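Luciferase-like enzymeAMP-CoA-ligase (Zophobas atratus, PDB 4W8O) probably activates carboxylic acids with ATP as acyl-adenylates for transfer to coenzyme A, as a nonluminescent beetle relative of the firefly luciferases. Local coordinates at residues S69-C74 against T117-F122; G94-N99 against D177-M182; L358-P363 against G375-K380. All blocks are in the same frame, centred on the assembly; numbering follows the deposited sequence.

Contact 1. Residues S69-C74 against T117-F122; sequences STDVVC and TPRIIF
Cys74 and Ile121 pair side by side on two parallel neighbours, strands 72-76 and 120-124, of the eight-stranded mixed sheet of this AMP-binding (ANL superfamily) fold. The chain leaves helix 106-116 at Thr117, in a positive-phi conformation, and is caught at once: Arg119 N donates to Val72 O at 3.0 Å. Cys74 then takes both of its backbone partners from the other strand, its N giving a nearly straight bond to Ile120 O (2.9 Å) and its O receiving Phe122 N.

Arg119 can be followed outward. Its CB sits beside Val72 O. CG stands anti to the backbone N (chi1 179°) and the chain runs extended to NE, which carries CD past the carboxylate of Asp71, 3.4 Å from OD1. At the tip, NH1 makes a salt bridge to Asp71 OD2 at 3.2 Å, with a weak bond to OD1 besides. The carboxylate and guanidinium planes are 82° apart, far from the coplanar two-pronged pairing; OD2 also accepts from Thr68 N, which helps to fix the carboxylate at this partly exposed end of the contact.

Deeper in, Val73 CG1 meets the Phe122 ring at its edge, near CE1. On the other face of the sheet Pro118 CB packs on Cys74 CB at 3.7 Å, and Cys74 SG lies 3.9 Å from Ile121 CD1.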
loop_
_atom_site.group_PDB
_atom_site.type_symbol
_atom_site.label_atom_id
_atom_site.label_comp_id
_atom_site.label_asym_id
_atom_site.label_seq_id
_atom_site.Cartn_x
_atom_site.Cartn_y
_atom_site.Cartn_z
ATOM N N SER A 69 -12.453 6.612 17.663
ATOM C CA SER A 69 -12.568 6.312 16.249
ATOM C C SER A 69 -12.740 7.543 15.344
ATOM O O SER A 69 -12.461 7.469 14.151
ATOM C CB SER A 69 -13.725 5.344 16.023
ATOM O OG SER A 69 -14.953 6.003 16.222
ATOM N N THR A 70 -13.213 8.658 15.889
ATOM C CA THR A 70 -13.410 9.870 15.085
ATOM C C THR A 70 -12.108 10.641 14.791
ATOM O O THR A 70 -12.077 11.468 13.897
ATOM C CB THR A 70 -14.434 10.823 15.738
ATOM O OG1 THR A 70 -14.067 11.071 17.096
ATOM C CG2 THR A 70 -15.842 10.219 15.713
ATOM N N ASP A 71 -11.040 10.363 15.532
ATOM C CA ASP A 71 -9.790 11.088 15.362
ATOM C C ASP A 71 -8.958 10.585 14.196
ATOM O O ASP A 71 -9.047 9.429 13.815
ATOM C CB ASP A 71 -8.945 11.005 16.628
ATOM C CG ASP A 71 -9.596 11.685 17.796
ATOM O OD1 ASP A 71 -9.992 12.855 17.648
ATOM O OD2 ASP A 71 -9.712 11.053 18.863
ATOM N N VAL A 72 -8.149 11.478 13.646
ATOM C CA VAL A 72 -7.150 11.139 12.622
ATOM C C VAL A 72 -5.772 11.111 13.273
ATOM O O VAL A 72 -5.408 12.037 13.983
ATOM C CB VAL A 72 -7.135 12.184 11.491
ATOM C CG1 VAL A 72 -5.997 11.922 10.500
ATOM C CG2 VAL A 72 -8.474 12.197 10.775
ATOM N N VAL A 73 -5.010 10.050 13.033
ATOM C CA VAL A 73 -3.650 9.957 13.531
ATOM C C VAL A 73 -2.728 9.887 12.321
ATOM O O VAL A 73 -2.911 9.060 11.423
ATOM C CB VAL A 73 -3.424 8.732 14.433
ATOM C CG1 VAL A 73 -1.997 8.724 14.963
ATOM C CG2 VAL A 73 -4.416 8.730 15.585
ATOM N N CYS A 74 -1.741 10.769 12.312
ATOM C CA CYS A 74 -0.861 10.937 11.181
ATOM C C CYS A 74 0.549 10.425 11.469
ATOM O O CYS A 74 0.977 10.389 12.621
ATOM C CB CYS A 74 -0.829 12.414 10.842
ATOM S SG CYS A 74 -0.102 12.767 9.251
ATOM N N THR A 117 -6.182 17.482 9.185
ATOM C CA THR A 117 -6.168 18.079 10.527
ATOM C C THR A 117 -6.056 17.038 11.648
ATOM O O THR A 117 -7.009 16.817 12.381
ATOM C CB THR A 117 -7.410 18.963 10.755
ATOM O OG1 THR A 117 -8.598 18.176 10.611
ATOM C CG2 THR A 117 -7.450 20.118 9.745
ATOM N N PRO A 118 -4.879 16.397 11.779
ATOM C CA PRO A 118 -4.727 15.276 12.710
ATOM C C PRO A 118 -4.660 15.690 14.181
ATOM O O PRO A 118 -4.278 16.811 14.503
ATOM C CB PRO A 118 -3.421 14.618 12.272
ATOM C CG PRO A 118 -2.648 15.682 11.570
ATOM C CD PRO A 118 -3.605 16.756 11.126
ATOM N N ARG A 119 -5.050 14.772 15.054
ATOM C CA ARG A 119 -4.992 15.011 16.483
ATOM C C ARG A 119 -3.596 14.738 17.012
ATOM O O ARG A 119 -3.133 15.392 17.934
ATOM C CB ARG A 119 -5.984 14.121 17.206
ATOM C CG ARG A 119 -5.946 14.325 18.700
ATOM C CD ARG A 119 -7.259 13.948 19.305
ATOM N NE ARG A 119 -7.189 13.912 20.757
ATOM C CZ ARG A 119 -8.231 13.643 21.530
ATOM N NH1 ARG A 119 -9.421 13.388 20.983
ATOM N NH2 ARG A 119 -8.087 13.618 22.854
ATOM N N ILE A 120 -2.941 13.745 16.433
ATOM C CA ILE A 120 -1.581 13.406 16.796
ATOM C C ILE A 120 -0.844 13.123 15.510
ATOM O O ILE A 120 -1.431 12.586 14.558
ATOM C CB ILE A 120 -1.505 12.138 17.664
ATOM C CG1 ILE A 120 -2.129 12.380 19.039
ATOM C CG2 ILE A 120 -0.058 11.683 17.825
ATOM C CD1 ILE A 120 -2.363 11.118 19.838
ATOM N N ILE A 121 0.435 13.479 15.490
ATOM C CA ILE A 121 1.333 13.034 14.432
ATOM C C ILE A 121 2.593 12.413 15.033
ATOM O O ILE A 121 3.289 13.042 15.838
ATOM C CB ILE A 121 1.675 14.155 13.418
ATOM C CG1 ILE A 121 2.758 13.676 12.448
ATOM C CG2 ILE A 121 2.147 15.411 14.118
ATOM C CD1 ILE A 121 2.811 14.474 11.170
ATOM N N PHE A 122 2.853 11.165 14.659
ATOM C CA PHE A 122 4.111 10.481 14.975
ATOM C C PHE A 122 5.141 10.822 13.899
ATOM O O PHE A 122 4.867 10.678 12.703
ATOM C CB PHE A 122 3.910 8.962 15.031
ATOM C CG PHE A 122 3.131 8.494 16.237
ATOM C CD1 PHE A 122 1.750 8.582 16.264
ATOM C CD2 PHE A 122 3.782 7.960 17.338
ATOM C CE1 PHE A 122 1.023 8.153 17.373
ATOM C CE2 PHE A 122 3.070 7.532 18.448
ATOM C CZ PHE A 122 1.684 7.633 18.466
HETATM O O HOH W 1 -8.545 14.399 13.940
#

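Contact 2. Residues G94-N99 against D177-M182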
loop_
_atom_site.group_PDB
_atom_site.type_symbol
_atom_site.label_atom_id
_atom_site.label_comp_id
_atom_site.label_asym_id
_atom_site.label_seq_id
_atom_site.Cartn_x
_atom_site.Cartn_y
_atom_site.Cartn_z
ATOM N N GLY A 94 -10.009 2.136 16.064
ATOM C CA GLY A 94 -10.878 2.559 14.980
ATOM C C GLY A 94 -10.585 3.962 14.458
ATOM O O GLY A 94 -11.371 4.503 13.679
ATOM N N ALA A 95 -9.470 4.559 14.879
ATOM C CA ALA A 95 -9.092 5.891 14.405
ATOM C C ALA A 95 -8.626 5.823 12.938
ATOM O O ALA A 95 -8.215 4.760 12.445
ATOM C CB ALA A 95 -8.007 6.494 15.292
ATOM N N LYS A 96 -8.718 6.955 12.252
ATOM C CA LYS A 96 -8.316 7.063 10.855
ATOM C C LYS A 96 -6.803 7.243 10.820
ATOM O O LYS A 96 -6.278 8.116 11.516
ATOM C CB LYS A 96 -8.989 8.274 10.193
ATOM C CG LYS A 96 -10.493 8.144 9.992
ATOM C CD LYS A 96 -11.325 8.677 11.147
ATOM C CE LYS A 96 -12.784 8.245 11.026
ATOM N NZ LYS A 96 -13.021 6.838 11.473
ATOM N N VAL A 97 -6.110 6.435 10.028
ATOM C CA VAL A 97 -4.646 6.547 9.901
ATOM C C VAL A 97 -4.238 7.021 8.520
ATOM O O VAL A 97 -4.838 6.634 7.517
ATOM C CB VAL A 97 -3.896 5.233 10.231
ATOM C CG1 VAL A 97 -4.190 4.809 11.658
ATOM C CG2 VAL A 97 -4.242 4.109 9.252
ATOM N N VAL A 98 -3.210 7.866 8.486
ATOM C CA VAL A 98 -2.727 8.460 7.249
ATOM C C VAL A 98 -1.228 8.748 7.338
ATOM O O VAL A 98 -0.730 9.190 8.368
ATOM C CB VAL A 98 -3.519 9.745 6.890
ATOM C CG1 VAL A 98 -3.377 10.816 7.962
ATOM C CG2 VAL A 98 -3.078 10.285 5.535
ATOM N N ASN A 99 -0.516 8.499 6.251
ATOM C CA ASN A 99 0.928 8.712 6.210
ATOM C C ASN A 99 1.328 9.868 5.303
ATOM O O ASN A 99 0.740 10.068 4.237
ATOM C CB ASN A 99 1.617 7.423 5.771
ATOM C CG ASN A 99 1.276 6.256 6.676
ATOM O OD1 ASN A 99 1.890 6.086 7.718
ATOM N ND2 ASN A 99 0.256 5.465 6.297
ATOM N N ASP A 177 -18.103 0.725 7.656
ATOM C CA ASP A 177 -18.150 1.648 6.512
ATOM C C ASP A 177 -17.554 3.023 6.814
ATOM O O ASP A 177 -17.494 3.874 5.930
ATOM C CB ASP A 177 -19.583 1.793 6.007
ATOM C CG ASP A 177 -20.093 0.524 5.371
ATOM O OD1 ASP A 177 -19.366 -0.059 4.544
ATOM O OD2 ASP A 177 -21.209 0.102 5.708
ATOM N N ASP A 178 -17.134 3.248 8.057
ATOM C CA ASP A 178 -16.379 4.446 8.390
ATOM C C ASP A 178 -14.981 4.337 7.787
ATOM O O ASP A 178 -14.502 3.252 7.471
ATOM C CB ASP A 178 -16.237 4.636 9.906
ATOM C CG ASP A 178 -17.524 5.108 10.574
ATOM O OD1 ASP A 178 -18.502 5.465 9.870
ATOM O OD2 ASP A 178 -17.556 5.118 11.831
ATOM N N THR A 179 -14.330 5.483 7.668
ATOM C CA THR A 179 -12.980 5.563 7.149
ATOM C C THR A 179 -11.981 4.906 8.104
ATOM O O THR A 179 -12.007 5.152 9.315
ATOM C CB THR A 179 -12.608 7.033 6.895
ATOM O OG1 THR A 179 -13.563 7.596 5.989
ATOM C CG2 THR A 179 -11.201 7.162 6.312
ATOM N N ALA A 180 -11.131 4.045 7.550
ATOM C CA ALA A 180 -10.058 3.391 8.290
ATOM C C ALA A 180 -8.682 3.937 7.914
ATOM O O ALA A 180 -7.852 4.175 8.787
ATOM C CB ALA A 180 -10.101 1.890 8.040
ATOM N N VAL A 181 -8.454 4.132 6.615
ATOM C CA VAL A 181 -7.160 4.553 6.070
ATOM C C VAL A 181 -7.392 5.642 5.016
ATOM O O VAL A 181 -8.370 5.565 4.252
ATOM C CB VAL A 181 -6.426 3.376 5.379
ATOM C CG1 VAL A 181 -5.044 3.792 4.910
ATOM C CG2 VAL A 181 -6.313 2.171 6.297
ATOM N N MET A 182 -6.487 6.626 4.959
ATOM C CA MET A 182 -6.535 7.673 3.933
ATOM C C MET A 182 -5.248 7.733 3.103
ATOM O O MET A 182 -4.175 7.385 3.586
ATOM C CB MET A 182 -6.831 9.047 4.548
ATOM C CG MET A 182 -8.231 9.176 5.132
ATOM S SD MET A 182 -8.684 10.818 5.728
ATOM C CE MET A 182 -7.616 10.954 7.151
HETATM O O HOH W 2 -7.730 2.286 10.812
HETATM O O HOH W 3 -1.481 6.782 4.192
#
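Lys96 turns its CG anti to its own carbonyl carbon (chi1 -69°) and bends again at chi2 (91°) and chi4, a folded path that lays the chain across Thr179 at about a right angle. CG passes 3.9 Å from Thr179 CG2, and NZ comes back to Thr179 O at 2.9 Å, in the plane of that carbonyl. The ammonium also bonds Ser69 O, so one lysine spans three segments of chain. Cut back to an alanine, this position would probably leave the carbonyls of Thr179 and Ser69 without their shared donor and open a gap beside the Thr179 methyl.

The two strands, 96-99 and 179-184, run parallel in the same eight-stranded mixed sheet that holds strand 72-76. Val97 sits between two bonds: its N gives to Ala180 O, tilted out of the carbonyl plane, and its O receives Met182 N at 3.0 Å. Val97 CG2 touches Val181 CG2 on one face, where helix 85-92 and Phe202 of helix 199-211 also pack; on the other, Val98 CG2 rests on Met182 CB at 4.1 Å. Ala180 and Val181 form a classic beta bulge against strand 194-198. Just before strand 96-99, Gly94 ends helix 85-92 with a Schellman motif.

Two waters stitch the ends. One donates to both Ala95 O and Ala180 O; the other accepts from Asn99 N and donates to Met182 O at 2.8 Å. Thus Ala180 O holds two donors, and where direct strand pairing stops, water or a lysine ammonium carries the bonding on.

Contact 3. Residues L358-P363 against G375-K380; sequences LKIVNP and GELRVK
Lys359 and Arg378 form a hydrogen-bonded pair, as do Val361 and Glu376, with the non-hydrogen-bonded pairs Leu358-Val379 and Ile360-Leu377, in an antiparallel beta hairpin whose two segments run with their N-to-C directions 146° apart. Lys359 N to Arg378 O and Arg378 N to Lys359 O both measure 2.8 Å and are nearly straight, while the two bonds between Val361 and Glu376 meet their carbonyls at a tilt.

The hydrophobic face carries Leu358, Ile360, Leu377 and Val379. Ile360 and Leu377 stand next to each other with their tips in the same direction, and their CD1 atoms are only 3.3 Å apart, closer than ordinary van der Waals contact. Leu358 CD1 reaches both Val379 CG1 and Leu377 CD2. Leu377 continues onto Val417 and Val419 of strand 417-422. At Gly375 the fit is also tight: Ile360 CG2 lies 3.4 Å from Gly375 CA, and a CB there would run into Val361 O as well as that methyl.

The other face mixes Val361 with the charged Lys359, Glu376 and Arg378. Arg378 extends from CG to NE under Val361, whose CG1 sits 3.7 Å above one face of the guanidinium, toward its rim. In the guanidinium plane NH2 gives a straight bond of 2.8 Å to Glu376 OE1, meeting it on its anti side, 32° out of the carboxylate plane; Pro363 CB packs on Glu376 OE2 at 3.5 Å. Lys359 CG and CE run against Arg378 CB.

NH1 of Arg378 forms salt bridges to Glu366 and Asp398; Lys359, which shares Asp398 through NZ, also makes a cation-pi contact with Phe402. With acids on both ends of its guanidinium, Arg378 is probably held against rotation, and Asp398, with Glu366 and Glu376, is likely to offset the positive charges of Arg378 and Lys359.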
loop_
_atom_site.group_PDB
_atom_site.type_symbol
_atom_site.label_atom_id
_atom_site.label_comp_id
_atom_site.label_asym_id
_atom_site.label_seq_id
_atom_site.Cartn_x
_atom_site.Cartn_y
_atom_site.Cartn_z
ATOM N N LEU A 358 -13.695 -4.033 -15.282
ATOM C CA LEU A 358 -12.943 -3.021 -16.036
ATOM C C LEU A 358 -13.551 -2.815 -17.417
ATOM O O LEU A 358 -13.801 -3.780 -18.148
ATOM C CB LEU A 358 -11.471 -3.428 -16.164
ATOM C CG LEU A 358 -10.537 -2.370 -16.766
ATOM C CD1 LEU A 358 -9.150 -2.504 -16.172
ATOM C CD2 LEU A 358 -10.462 -2.442 -18.289
ATOM N N LYS A 359 -13.801 -1.558 -17.767
ATOM C CA LYS A 359 -14.324 -1.218 -19.081
ATOM C C LYS A 359 -13.518 -0.092 -19.713
ATOM O O LYS A 359 -12.876 0.697 -19.011
ATOM C CB LYS A 359 -15.813 -0.845 -18.995
ATOM C CG LYS A 359 -16.116 0.416 -18.200
ATOM C CD LYS A 359 -17.614 0.677 -18.105
ATOM C CE LYS A 359 -17.881 2.037 -17.477
ATOM N NZ LYS A 359 -19.330 2.362 -17.334
ATOM N N ILE A 360 -13.535 -0.057 -21.042
ATOM C CA ILE A 360 -12.938 1.023 -21.829
ATOM C C ILE A 360 -14.089 1.811 -22.445
ATOM O O ILE A 360 -14.918 1.230 -23.145
ATOM C CB ILE A 360 -12.064 0.489 -22.984
ATOM C CG1 ILE A 360 -11.048 -0.542 -22.487
ATOM C CG2 ILE A 360 -11.363 1.634 -23.710
ATOM C CD1 ILE A 360 -9.897 0.034 -21.711
ATOM N N VAL A 361 -14.140 3.117 -22.191
ATOM C CA VAL A 361 -15.237 3.957 -22.672
ATOM C C VAL A 361 -14.748 5.029 -23.637
ATOM O O VAL A 361 -13.790 5.755 -23.362
ATOM C CB VAL A 361 -15.984 4.629 -21.499
ATOM C CG1 VAL A 361 -17.008 5.636 -22.004
ATOM C CG2 VAL A 361 -16.667 3.571 -20.649
ATOM N N ASN A 362 -15.425 5.114 -24.777
ATOM C CA ASN A 362 -15.253 6.220 -25.706
ATOM C C ASN A 362 -15.902 7.477 -25.114
ATOM O O ASN A 362 -17.113 7.503 -24.937
ATOM C CB ASN A 362 -15.896 5.855 -27.046
ATOM C CG ASN A 362 -16.110 7.054 -27.941
ATOM O OD1 ASN A 362 -15.414 8.063 -27.834
ATOM N ND2 ASN A 362 -17.088 6.952 -28.830
ATOM N N PRO A 363 -15.108 8.521 -24.814
ATOM C CA PRO A 363 -15.660 9.689 -24.105
ATOM C C PRO A 363 -16.825 10.372 -24.840
ATOM O O PRO A 363 -17.948 10.357 -24.335
ATOM C CB PRO A 363 -14.454 10.627 -23.947
ATOM C CG PRO A 363 -13.436 10.151 -24.926
ATOM C CD PRO A 363 -13.675 8.684 -25.120
ATOM N N GLY A 375 -9.629 4.005 -25.300
ATOM C CA GLY A 375 -10.605 4.860 -24.628
ATOM C C GLY A 375 -10.193 5.044 -23.173
ATOM O O GLY A 375 -9.066 4.718 -22.803
ATOM N N GLU A 376 -11.114 5.538 -22.350
ATOM C CA GLU A 376 -10.831 5.820 -20.946
ATOM C C GLU A 376 -11.069 4.558 -20.117
ATOM O O GLU A 376 -12.152 3.963 -20.187
ATOM C CB GLU A 376 -11.725 6.956 -20.432
ATOM C CG GLU A 376 -11.881 8.135 -21.390
ATOM C CD GLU A 376 -12.608 9.326 -20.774
ATOM O OE1 GLU A 376 -13.488 9.130 -19.907
ATOM O OE2 GLU A 376 -12.302 10.472 -21.169
ATOM N N LEU A 377 -10.065 4.138 -19.352
ATOM C CA LEU A 377 -10.248 3.004 -18.434
ATOM C C LEU A 377 -11.123 3.382 -17.250
ATOM O O LEU A 377 -10.848 4.353 -16.531
ATOM C CB LEU A 377 -8.917 2.458 -17.914
ATOM C CG LEU A 377 -8.319 1.352 -18.773
ATOM C CD1 LEU A 377 -7.769 1.952 -20.057
ATOM C CD2 LEU A 377 -7.240 0.595 -18.015
ATOM N N ARG A 378 -12.174 2.599 -17.052
ATOM C CA ARG A 378 -13.048 2.769 -15.903
ATOM C C ARG A 378 -13.235 1.443 -15.196
ATOM O O ARG A 378 -13.342 0.400 -15.836
ATOM C CB ARG A 378 -14.380 3.356 -16.344
ATOM C CG ARG A 378 -14.198 4.606 -17.183
ATOM C CD ARG A 378 -15.424 5.473 -17.155
ATOM N NE ARG A 378 -15.279 6.624 -18.039
ATOM C CZ ARG A 378 -16.295 7.303 -18.559
ATOM N NH1 ARG A 378 -17.545 6.953 -18.291
ATOM N NH2 ARG A 378 -16.062 8.330 -19.359
ATOM N N VAL A 379 -13.281 1.496 -13.868
ATOM C CA VAL A 379 -13.208 0.296 -13.039
ATOM C C VAL A 379 -14.202 0.350 -11.880
ATOM O O VAL A 379 -14.623 1.436 -11.470
ATOM C CB VAL A 379 -11.775 0.102 -12.499
ATOM C CG1 VAL A 379 -10.798 -0.080 -13.655
ATOM C CG2 VAL A 379 -11.352 1.285 -11.639
ATOM N N LYS A 380 -14.581 -0.826 -11.370
ATOM C CA LYS A 380 -15.563 -0.922 -10.290
ATOM C C LYS A 380 -15.366 -2.186 -9.470
ATOM O O LYS A 380 -15.235 -3.266 -10.021
ATOM C CB LYS A 380 -16.986 -0.899 -10.853
ATOM C CG LYS A 380 -18.069 -0.795 -9.787
ATOM C CD LYS A 380 -19.439 -0.635 -10.419
ATOM C CE LYS A 380 -20.548 -0.564 -9.381
ATOM N NZ LYS A 380 -21.876 -0.333 -10.026
#

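In the fold
Of the strands in these contacts, 72-76 comes first from the N terminus, then helix 85-92 and strand 96-99, helix 106-116 and strand 120-124. Contact 1 closes the loop between 74 and 117; contact 2 opens inside that loop and closes only at 177, so the two cross. Their inner strands, 72-76 and 96-99, are sheet neighbours, bonded through Val73 N and Lys96 O, and the contacts tie 120-124 to 179-184 across one mixed sheet, with centres 9 Å apart. Contact 3 follows in series, a hairpin of strands 357-362 and 367-380, with 11 residues between its segments, in a separate antiparallel sheet, centre to centre about 36 Å from contact 1 and 29 Å from contact 2.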